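Phytase (Citrobacter braakii, PDB 3ZHC) is a phytase of the histidine phosphatase superfamily (branch 2), built on a central mixed beta sheet with helices packed round it. Local coordinates at residues R361-Y375 / A393-N407. The protein carries 2 engineered substitutions. Sequence-based numbering, arbitrary orientation.
Sequences RTSDNTDWVQVSFVY and AGKVDLKLIACEEKN
Tyr375 carries its ring between its own backbone N and carbonyl carbon (chi1 71°), a rotation that folds it back over Gly394 of the neighbouring strand, whereas Trp368, with CG anti to the carbonyl carbon (chi1 -51°), reaches toward Asn407. The CA of Gly394 sits over the face of the Tyr375 ring, 4.0 Å from its centroid, in a CH-pi contact. At the far end of the ring, Tyr375 OH is hydrogen-bonded to Pro342 O. Strands 366-375 and 394-398 pair antiparallel. Phe373 and Val396 form a hydrogen-bonded pair through two nearly straight bonds, Phe373 N to Val396 O at 2.9 Å and Val396 N to Phe373 O at 3.0 Å. Leu398 N still reaches Val371 O (3.0 Å), but the return link runs through a water, which accepts from Val371 N and donates to Leu398 O. On one face, Val371 sends CG1 against Leu398 CD1 and CG2 against Leu400 CD1 (3.6 Å), with Trp339 adjoining Phe373 and Leu398. On the other, the extended Lys395 chain lays its CE beside Ser372 OG (3.4 Å) and carries its ammonium to Glu357 and the ring of Trp87. Beyond the type I turn Leu400-Cys403, whose last residue is disulfide-bonded to Cys412, the tilted Asn407 amide lies over one face of the indole, Asn407 ND2 3.1 Å from Trp368 CE2, with planes 39° apart. Trp368 NE1 meanwhile donates a hydrogen bond to Thr366 OG1, 2.8 Å away, and Trp368 CZ2 lies over one face of the Arg361 guanidinium, toward its rim. The contact thus joins strand 394-398 to the central sheet by direct backbone bonds, and the following loop by apolar contacts and packing of the amide against the indole, leaving Asn407 OD1 buried without a polar partner in the model.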
ATOM      1  N   ARG B 361       7.136 -22.722  24.752  1.00 29.29           N
ATOM      2  CA  ARG B 361       6.910 -23.984  24.043  1.00 29.87           C
ATOM      3  C   ARG B 361       6.979 -25.068  25.111  1.00 30.36           C
ATOM      4  O   ARG B 361       7.986 -25.178  25.818  1.00 30.38           O
ATOM      5  CB  ARG B 361       7.958 -24.197  22.974  1.00 29.94           C
ATOM      6  CG  ARG B 361       7.795 -25.476  22.120  1.00 30.22           C
ATOM      7  CD  ARG B 361       9.063 -25.727  21.276  1.00 30.67           C
ATOM      8  NE  ARG B 361       9.038 -25.133  19.944  1.00 30.74           N
ATOM      9  CZ  ARG B 361      10.122 -24.901  19.186  1.00 30.75           C
ATOM     10  NH1 ARG B 361      11.374 -25.196  19.615  1.00 30.70           N
ATOM     11  NH2 ARG B 361       9.962 -24.359  17.979  1.00 31.22           N
ATOM     12  N   THR B 362       5.903 -25.858  25.228  1.00 30.93           N
ATOM     13  CA  THR B 362       5.784 -26.918  26.262  1.00 31.37           C
ATOM     14  C   THR B 362       6.832 -28.023  26.149  1.00 31.58           C
ATOM     15  O   THR B 362       7.378 -28.462  27.170  1.00 31.69           O
ATOM     16  CB  THR B 362       4.385 -27.604  26.217  1.00 31.37           C
ATOM     17  OG1 THR B 362       3.359 -26.612  26.175  1.00 31.65           O
ATOM     18  CG2 THR B 362       4.174 -28.514  27.441  1.00 31.74           C
ATOM     19  N   SER B 363       7.102 -28.463  24.913  1.00 31.82           N
ATOM     20  CA  SER B 363       8.021 -29.609  24.651  1.00 32.07           C
ATOM     21  C   SER B 363       9.461 -29.446  25.183  1.00 32.14           C
ATOM     22  O   SER B 363      10.094 -30.449  25.569  1.00 32.36           O
ATOM     23  CB  SER B 363       8.060 -29.938  23.149  1.00 32.09           C
ATOM     24  OG  SER B 363       8.470 -28.814  22.398  1.00 32.45           O
ATOM     25  N   ASP B 364       9.972 -28.207  25.207  1.00 32.05           N
ATOM     26  CA  ASP B 364      11.359 -27.921  25.725  1.00 31.96           C
ATOM     27  C   ASP B 364      11.490 -26.684  26.669  1.00 31.77           C
ATOM     28  O   ASP B 364      12.609 -26.305  27.038  1.00 31.84           O
ATOM     29  CB  ASP B 364      12.348 -27.811  24.536  1.00 32.04           C
ATOM     30  CG  ASP B 364      11.921 -26.779  23.492  1.00 32.33           C
ATOM     31  OD1 ASP B 364      10.963 -26.020  23.758  1.00 32.85           O
ATOM     32  OD2 ASP B 364      12.548 -26.730  22.403  1.00 32.37           O
ATOM     33  N   ASN B 365      10.353 -26.082  27.055  1.00 31.44           N
ATOM     34  CA  ASN B 365      10.318 -24.872  27.909  1.00 31.23           C
ATOM     35  C   ASN B 365      11.129 -23.661  27.341  1.00 30.71           C
ATOM     36  O   ASN B 365      11.651 -22.844  28.106  1.00 30.68           O
ATOM     37  CB  ASN B 365      10.719 -25.236  29.356  1.00 31.40           C
ATOM     38  CG  ASN B 365       9.819 -26.349  29.957  1.00 32.00           C
ATOM     39  OD1 ASN B 365       8.768 -26.707  29.390  1.00 32.98           O
ATOM     40  ND2 ASN B 365      10.232 -26.888  31.098  1.00 32.49           N
ATOM     41  N   THR B 366      11.202 -23.576  25.996  1.00 30.10           N
ATOM     42  CA  THR B 366      11.860 -22.471  25.290  1.00 29.67           C
ATOM     43  C   THR B 366      10.892 -21.299  25.153  1.00 29.21           C
ATOM     44  O   THR B 366       9.717 -21.503  24.829  1.00 29.30           O
ATOM     45  CB  THR B 366      12.340 -22.872  23.871  1.00 29.64           C
ATOM     46  OG1 THR B 366      11.278 -23.502  23.171  1.00 29.26           O
ATOM     47  CG2 THR B 366      13.511 -23.826  23.948  1.00 29.75           C
ATOM     48  N   ASP B 367      11.390 -20.081  25.388  1.00 28.63           N
ATOM     49  CA  ASP B 367      10.565 -18.854  25.350  1.00 28.07           C
ATOM     50  C   ASP B 367      10.659 -18.139  23.990  1.00 27.52           C
ATOM     51  O   ASP B 367      11.755 -17.940  23.455  1.00 27.25           O
ATOM     52  CB  ASP B 367      10.971 -17.920  26.475  1.00 28.15           C
ATOM     53  CG  ASP B 367      10.800 -18.563  27.865  1.00 28.41           C
ATOM     54  OD1 ASP B 367       9.751 -19.212  28.114  1.00 28.74           O
ATOM     55  OD2 ASP B 367      11.715 -18.408  28.704  1.00 29.03           O
ATOM     56  N   TRP B 368       9.485 -17.764  23.454  1.00 26.87           N
ATOM     57  CA  TRP B 368       9.351 -17.111  22.150  1.00 26.43           C
ATOM     58  C   TRP B 368       8.489 -15.851  22.261  1.00 25.81           C
ATOM     59  O   TRP B 368       7.604 -15.779  23.114  1.00 25.61           O
ATOM     60  CB  TRP B 368       8.752 -18.093  21.135  1.00 26.48           C
ATOM     61  CG  TRP B 368       9.508 -19.409  21.113  1.00 27.06           C
ATOM     62  CD1 TRP B 368       9.292 -20.492  21.927  1.00 27.36           C
ATOM     63  CD2 TRP B 368      10.601 -19.763  20.260  1.00 27.43           C
ATOM     64  NE1 TRP B 368      10.174 -21.500  21.628  1.00 27.68           N
ATOM     65  CE2 TRP B 368      10.991 -21.087  20.608  1.00 27.66           C
ATOM     66  CE3 TRP B 368      11.285 -19.104  19.225  1.00 27.17           C
ATOM     67  CZ2 TRP B 368      12.042 -21.760  19.957  1.00 27.66           C
ATOM     68  CZ3 TRP B 368      12.334 -19.774  18.577  1.00 27.34           C
ATOM     69  CH2 TRP B 368      12.700 -21.089  18.947  1.00 27.42           C
ATOM     70  N   VAL B 369       8.764 -14.868  21.391  1.00 25.09           N
ATOM     71  CA  VAL B 369       8.069 -13.577  21.388  1.00 24.61           C
ATOM     72  C   VAL B 369       7.298 -13.368  20.097  1.00 24.16           C
ATOM     73  O   VAL B 369       7.894 -13.417  19.023  1.00 24.20           O
ATOM     74  CB  VAL B 369       9.060 -12.382  21.559  1.00 24.58           C
ATOM     75  CG1 VAL B 369       8.303 -11.046  21.565  1.00 24.61           C
ATOM     76  CG2 VAL B 369       9.869 -12.530  22.814  1.00 24.24           C
ATOM     77  N   GLN B 370       5.976 -13.141  20.207  1.00 23.53           N
ATOM     78  CA  GLN B 370       5.125 -12.806  19.053  1.00 23.11           C
ATOM     79  C   GLN B 370       4.699 -11.353  19.160  1.00 22.44           C
ATOM     80  O   GLN B 370       4.348 -10.889  20.255  1.00 22.35           O
ATOM     81  CB  GLN B 370       3.881 -13.698  18.972  1.00 23.25           C
ATOM     82  CG  GLN B 370       3.217 -13.627  17.581  1.00 23.92           C
ATOM     83  CD  GLN B 370       2.087 -14.578  17.426  1.00 24.90           C
ATOM     84  OE1 GLN B 370       1.147 -14.572  18.220  1.00 25.92           O
ATOM     85  NE2 GLN B 370       2.150 -15.419  16.385  1.00 25.76           N
ATOM     86  N   VAL B 371       4.728 -10.643  18.024  1.00 21.65           N
ATOM     87  CA  VAL B 371       4.383  -9.231  17.957  1.00 21.09           C
ATOM     88  C   VAL B 371       3.142  -9.055  17.081  1.00 20.66           C
ATOM     89  O   VAL B 371       3.093  -9.568  15.963  1.00 20.51           O
ATOM     90  CB  VAL B 371       5.534  -8.367  17.389  1.00 21.11           C
ATOM     91  CG1 VAL B 371       5.184  -6.861  17.503  1.00 21.01           C
ATOM     92  CG2 VAL B 371       6.828  -8.658  18.100  1.00 20.85           C
ATOM     93  N   SER B 372       2.151  -8.325  17.602  1.00 20.05           N
ATOM     94  CA  SER B 372       0.899  -8.066  16.895  1.00 19.70           C
ATOM     95  C   SER B 372       0.482  -6.622  17.015  1.00 19.09           C
ATOM     96  O   SER B 372       0.959  -5.902  17.892  1.00 18.91           O
ATOM     97  CB  SER B 372      -0.217  -8.936  17.478  1.00 19.75           C
ATOM     98  OG  SER B 372       0.086 -10.299  17.335  1.00 20.49           O
ATOM     99  N   PHE B 373      -0.409  -6.197  16.120  1.00 18.55           N
ATOM    100  CA  PHE B 373      -1.051  -4.890  16.249  1.00 18.13           C
ATOM    101  C   PHE B 373      -2.553  -5.114  16.384  1.00 17.75           C
ATOM    102  O   PHE B 373      -3.182  -5.577  15.450  1.00 17.48           O
ATOM    103  CB  PHE B 373      -0.733  -3.917  15.102  1.00 18.07           C
ATOM    104  CG  PHE B 373      -0.983  -2.473  15.489  1.00 17.60           C
ATOM    105  CD1 PHE B 373      -2.245  -1.919  15.391  1.00 16.96           C
ATOM    106  CD2 PHE B 373       0.064  -1.676  15.993  1.00 17.39           C
ATOM    107  CE1 PHE B 373      -2.468  -0.578  15.773  1.00 16.93           C
ATOM    108  CE2 PHE B 373      -0.158  -0.347  16.374  1.00 16.74           C
ATOM    109  CZ  PHE B 373      -1.416   0.197  16.264  1.00 16.44           C
ATOM    110  N   VAL B 374      -3.103  -4.784  17.565  1.00 17.46           N
ATOM    111  CA  VAL B 374      -4.548  -4.921  17.861  1.00 17.26           C
ATOM    112  C   VAL B 374      -5.199  -3.526  17.806  1.00 17.12           C
ATOM    113  O   VAL B 374      -4.706  -2.576  18.427  1.00 17.16           O
ATOM    114  CB  VAL B 374      -4.785  -5.602  19.219  1.00 17.22           C
ATOM    115  CG1 VAL B 374      -6.259  -5.665  19.550  1.00 17.18           C
ATOM    116  CG2 VAL B 374      -4.187  -6.997  19.205  1.00 17.22           C
ATOM    117  N   TYR B 375      -6.304  -3.427  17.062  1.00 16.88           N
ATOM    118  CA  TYR B 375      -6.967  -2.159  16.779  1.00 16.68           C
ATOM    119  C   TYR B 375      -8.443  -2.363  16.438  1.00 16.73           C
ATOM    120  O   TYR B 375      -8.897  -3.492  16.283  1.00 16.83           O
ATOM    121  CB  TYR B 375      -6.287  -1.515  15.578  1.00 16.57           C
ATOM    122  CG  TYR B 375      -6.582  -2.258  14.271  1.00 16.35           C
ATOM    123  CD1 TYR B 375      -5.964  -3.504  13.973  1.00 16.07           C
ATOM    124  CD2 TYR B 375      -7.494  -1.734  13.340  1.00 15.90           C
ATOM    125  CE1 TYR B 375      -6.255  -4.190  12.763  1.00 16.11           C
ATOM    126  CE2 TYR B 375      -7.789  -2.409  12.134  1.00 15.99           C
ATOM    127  CZ  TYR B 375      -7.174  -3.625  11.851  1.00 15.77           C
ATOM    128  OH  TYR B 375      -7.467  -4.256  10.693  1.00 15.93           O
ATOM    129  N   ALA B 393     -11.626  -7.837  17.761  1.00 26.96           N
ATOM    130  CA  ALA B 393     -10.943  -6.630  17.335  1.00 26.73           C
ATOM    131  C   ALA B 393     -10.052  -7.008  16.180  1.00 26.48           C
ATOM    132  O   ALA B 393      -9.702  -8.186  16.021  1.00 26.48           O
ATOM    133  CB  ALA B 393     -10.114  -6.048  18.473  1.00 26.63           C
ATOM    134  N   GLY B 394      -9.684  -6.029  15.364  1.00 26.26           N
ATOM    135  CA  GLY B 394      -8.737  -6.254  14.288  1.00 26.14           C
ATOM    136  C   GLY B 394      -7.387  -6.665  14.881  1.00 26.16           C
ATOM    137  O   GLY B 394      -7.000  -6.191  15.951  1.00 25.85           O
ATOM    138  N   LYS B 395      -6.691  -7.563  14.194  1.00 26.33           N
ATOM    139  CA  LYS B 395      -5.376  -8.033  14.624  1.00 26.54           C
ATOM    140  C   LYS B 395      -4.535  -8.335  13.385  1.00 26.72           C
ATOM    141  O   LYS B 395      -4.960  -9.125  12.514  1.00 26.68           O
ATOM    142  CB  LYS B 395      -5.507  -9.258  15.529  1.00 26.59           C
ATOM    143  CG  LYS B 395      -4.212  -9.677  16.223  1.00 26.83           C
ATOM    144  CD  LYS B 395      -4.469 -10.692  17.371  1.00 27.35           C
ATOM    145  CE  LYS B 395      -3.159 -11.003  18.170  1.00 27.91           C
ATOM    146  NZ  LYS B 395      -3.373 -11.823  19.444  1.00 28.29           N
ATOM    147  N   VAL B 396      -3.363  -7.688  13.304  1.00 26.90           N
ATOM    148  CA  VAL B 396      -2.409  -7.870  12.228  1.00 27.09           C
ATOM    149  C   VAL B 396      -1.143  -8.483  12.816  1.00 27.35           C
ATOM    150  O   VAL B 396      -0.570  -7.940  13.764  1.00 27.24           O
ATOM    151  CB  VAL B 396      -2.070  -6.531  11.519  1.00 27.14           C
ATOM    152  CG1 VAL B 396      -0.900  -6.706  10.552  1.00 27.07           C
ATOM    153  CG2 VAL B 396      -3.293  -5.986  10.783  1.00 27.06           C
ATOM    154  N   ASP B 397      -0.719  -9.618  12.247  1.00 27.73           N
ATOM    155  CA  ASP B 397       0.478 -10.324  12.682  1.00 28.09           C
ATOM    156  C   ASP B 397       1.698  -9.564  12.162  1.00 28.01           C
ATOM    157  O   ASP B 397       1.866  -9.425  10.951  1.00 27.94           O
ATOM    158  CB  ASP B 397       0.466 -11.778  12.162  1.00 28.27           C
ATOM    159  CG  ASP B 397       1.471 -12.693  12.890  1.00 29.44           C
ATOM    160  OD1 ASP B 397       2.409 -12.188  13.629  1.00 31.02           O
ATOM    161  OD2 ASP B 397       1.321 -13.942  12.722  1.00 30.76           O
ATOM    162  N   LEU B 398       2.530  -9.066  13.082  1.00 28.09           N
ATOM    163  CA  LEU B 398       3.743  -8.324  12.725  1.00 28.26           C
ATOM    164  C   LEU B 398       4.942  -9.285  12.669  1.00 28.68           C
ATOM    165  O   LEU B 398       4.997 -10.284  13.430  1.00 28.47           O
ATOM    166  CB  LEU B 398       3.997  -7.174  13.698  1.00 28.15           C
ATOM    167  CG  LEU B 398       2.831  -6.179  13.853  1.00 27.73           C
ATOM    168  CD1 LEU B 398       3.218  -5.112  14.804  1.00 27.48           C
ATOM    169  CD2 LEU B 398       2.399  -5.560  12.509  1.00 27.04           C
ATOM    170  N   LYS B 399       5.891  -8.965  11.772  1.00 29.08           N
ATOM    171  CA  LYS B 399       7.071  -9.792  11.532  0.50 29.34           C
ATOM    172  C   LYS B 399       8.367  -9.047  11.909  1.00 29.56           C
ATOM    173  O   LYS B 399       8.695  -8.001  11.308  1.00 29.45           O
ATOM    174  CB  LYS B 399       7.125 -10.217  10.060  0.50 29.35           C
ATOM    175  CG  LYS B 399       5.810 -10.833   9.496  0.50 29.48           C
ATOM    176  CD  LYS B 399       5.338 -12.059  10.268  0.50 29.57           C
ATOM    177  CE  LYS B 399       4.014 -12.600   9.688  0.50 29.74           C
ATOM    178  NZ  LYS B 399       3.496 -13.796  10.434  0.50 29.83           N
ATOM    179  N   LEU B 400       9.092  -9.584  12.904  1.00 30.12           N
ATOM    180  CA  LEU B 400      10.394  -9.070  13.319  1.00 30.73           C
ATOM    181  C   LEU B 400      11.400  -9.898  12.526  1.00 31.33           C
ATOM    182  O   LEU B 400      11.920 -10.900  13.021  1.00 31.43           O
ATOM    183  CB  LEU B 400      10.623  -9.200  14.836  1.00 30.72           C
ATOM    184  CG  LEU B 400      10.149  -8.082  15.735  1.00 30.61           C
ATOM    185  CD1 LEU B 400      10.281  -8.492  17.190  1.00 30.32           C
ATOM    186  CD2 LEU B 400      10.952  -6.820  15.457  1.00 30.45           C
ATOM    187  N   ILE B 401      11.663  -9.458  11.294  1.00 32.07           N
ATOM    188  CA  ILE B 401      12.535 -10.180  10.334  1.00 32.67           C
ATOM    189  C   ILE B 401      14.022 -10.271  10.776  1.00 33.15           C
ATOM    190  O   ILE B 401      14.680 -11.295  10.542  1.00 33.24           O
ATOM    191  CB  ILE B 401      12.455  -9.538   8.922  1.00 32.72           C
ATOM    192  CG1 ILE B 401      11.030  -9.627   8.354  1.00 32.83           C
ATOM    193  CG2 ILE B 401      13.420 -10.213   7.953  1.00 33.01           C
ATOM    194  CD1 ILE B 401      10.851  -8.828   7.099  1.00 33.18           C
ATOM    195  N   ALA B 402      14.526  -9.205  11.410  1.00 33.72           N
ATOM    196  CA  ALA B 402      15.939  -9.128  11.868  1.00 34.13           C
ATOM    197  C   ALA B 402      16.367 -10.188  12.914  1.00 34.56           C
ATOM    198  O   ALA B 402      17.576 -10.394  13.107  1.00 34.65           O
ATOM    199  CB  ALA B 402      16.239  -7.724  12.411  1.00 34.21           C
ATOM    200  N   CYS B 403      15.393 -10.840  13.586  1.00 34.99           N
ATOM    201  CA  CYS B 403      15.685 -11.901  14.582  1.00 35.30           C
ATOM    202  C   CYS B 403      16.486 -13.045  13.988  1.00 35.78           C
ATOM    203  O   CYS B 403      16.230 -13.465  12.859  1.00 35.85           O
ATOM    204  CB  CYS B 403      14.392 -12.470  15.194  1.00 35.17           C
ATOM    205  SG  CYS B 403      13.615 -11.427  16.405  1.00 34.79           S
ATOM    206  N   GLU B 404      17.450 -13.544  14.759  1.00 36.40           N
ATOM    207  CA  GLU B 404      18.316 -14.648  14.324  1.00 36.93           C
ATOM    208  C   GLU B 404      17.566 -15.971  14.332  1.00 37.23           C
ATOM    209  O   GLU B 404      17.499 -16.657  13.313  1.00 37.40           O
ATOM    210  CB  GLU B 404      19.533 -14.774  15.238  1.00 37.06           C
ATOM    211  CG  GLU B 404      20.469 -13.587  15.245  1.00 37.65           C
ATOM    212  CD  GLU B 404      21.494 -13.619  14.132  1.00 38.50           C
ATOM    213  OE1 GLU B 404      21.103 -13.822  12.953  1.00 39.16           O
ATOM    214  OE2 GLU B 404      22.705 -13.431  14.440  1.00 39.06           O
ATOM    215  N   GLU B 405      17.006 -16.308  15.500  1.00 37.52           N
ATOM    216  CA  GLU B 405      16.315 -17.568  15.728  1.00 37.77           C
ATOM    217  C   GLU B 405      14.802 -17.354  15.632  1.00 37.89           C
ATOM    218  O   GLU B 405      14.245 -16.532  16.378  1.00 37.85           O
ATOM    219  CB  GLU B 405      16.668 -18.116  17.122  1.00 37.87           C
ATOM    220  CG  GLU B 405      18.196 -18.156  17.475  1.00 38.31           C
ATOM    221  CD  GLU B 405      18.465 -17.978  18.996  1.00 39.02           C
ATOM    222  OE1 GLU B 405      17.921 -18.764  19.818  1.00 39.39           O
ATOM    223  OE2 GLU B 405      19.214 -17.029  19.356  1.00 39.47           O
ATOM    224  N   LYS B 406      14.147 -18.090  14.718  1.00 38.02           N
ATOM    225  CA  LYS B 406      12.685 -18.042  14.524  1.00 38.17           C
ATOM    226  C   LYS B 406      12.009 -19.419  14.710  1.00 38.16           C
ATOM    227  O   LYS B 406      12.631 -20.458  14.499  1.00 38.19           O
ATOM    228  CB  LYS B 406      12.314 -17.531  13.103  1.00 38.26           C
ATOM    229  CG  LYS B 406      12.024 -16.019  12.936  1.00 38.56           C
ATOM    230  CD  LYS B 406      13.268 -15.163  12.761  1.00 39.12           C
ATOM    231  CE  LYS B 406      12.930 -13.840  12.018  1.00 39.42           C
ATOM    232  NZ  LYS B 406      12.652 -14.044  10.516  1.00 39.54           N
ATOM    233  N   ASN B 407      10.724 -19.381  15.100  1.00 38.16           N
ATOM    234  CA  ASN B 407       9.837 -20.572  15.175  1.00 38.09           C
ATOM    235  C   ASN B 407       9.351 -21.013  13.823  1.00 38.00           C
ATOM    236  O   ASN B 407       9.554 -20.325  12.821  1.00 38.03           O
ATOM    237  CB  ASN B 407       8.560 -20.274  16.049  1.00 38.10           C
ATOM    238  CG  ASN B 407       8.710 -20.640  17.473  1.00 38.17           C
ATOM    239  OD1 ASN B 407       7.932 -20.190  18.306  1.00 38.00           O
ATOM    240  ND2 ASN B 407       9.690 -21.467  17.785  1.00 38.76           N
TER
HETATM  241  O   HOH W   1       5.295 -11.847  15.659  1.00 25.38           O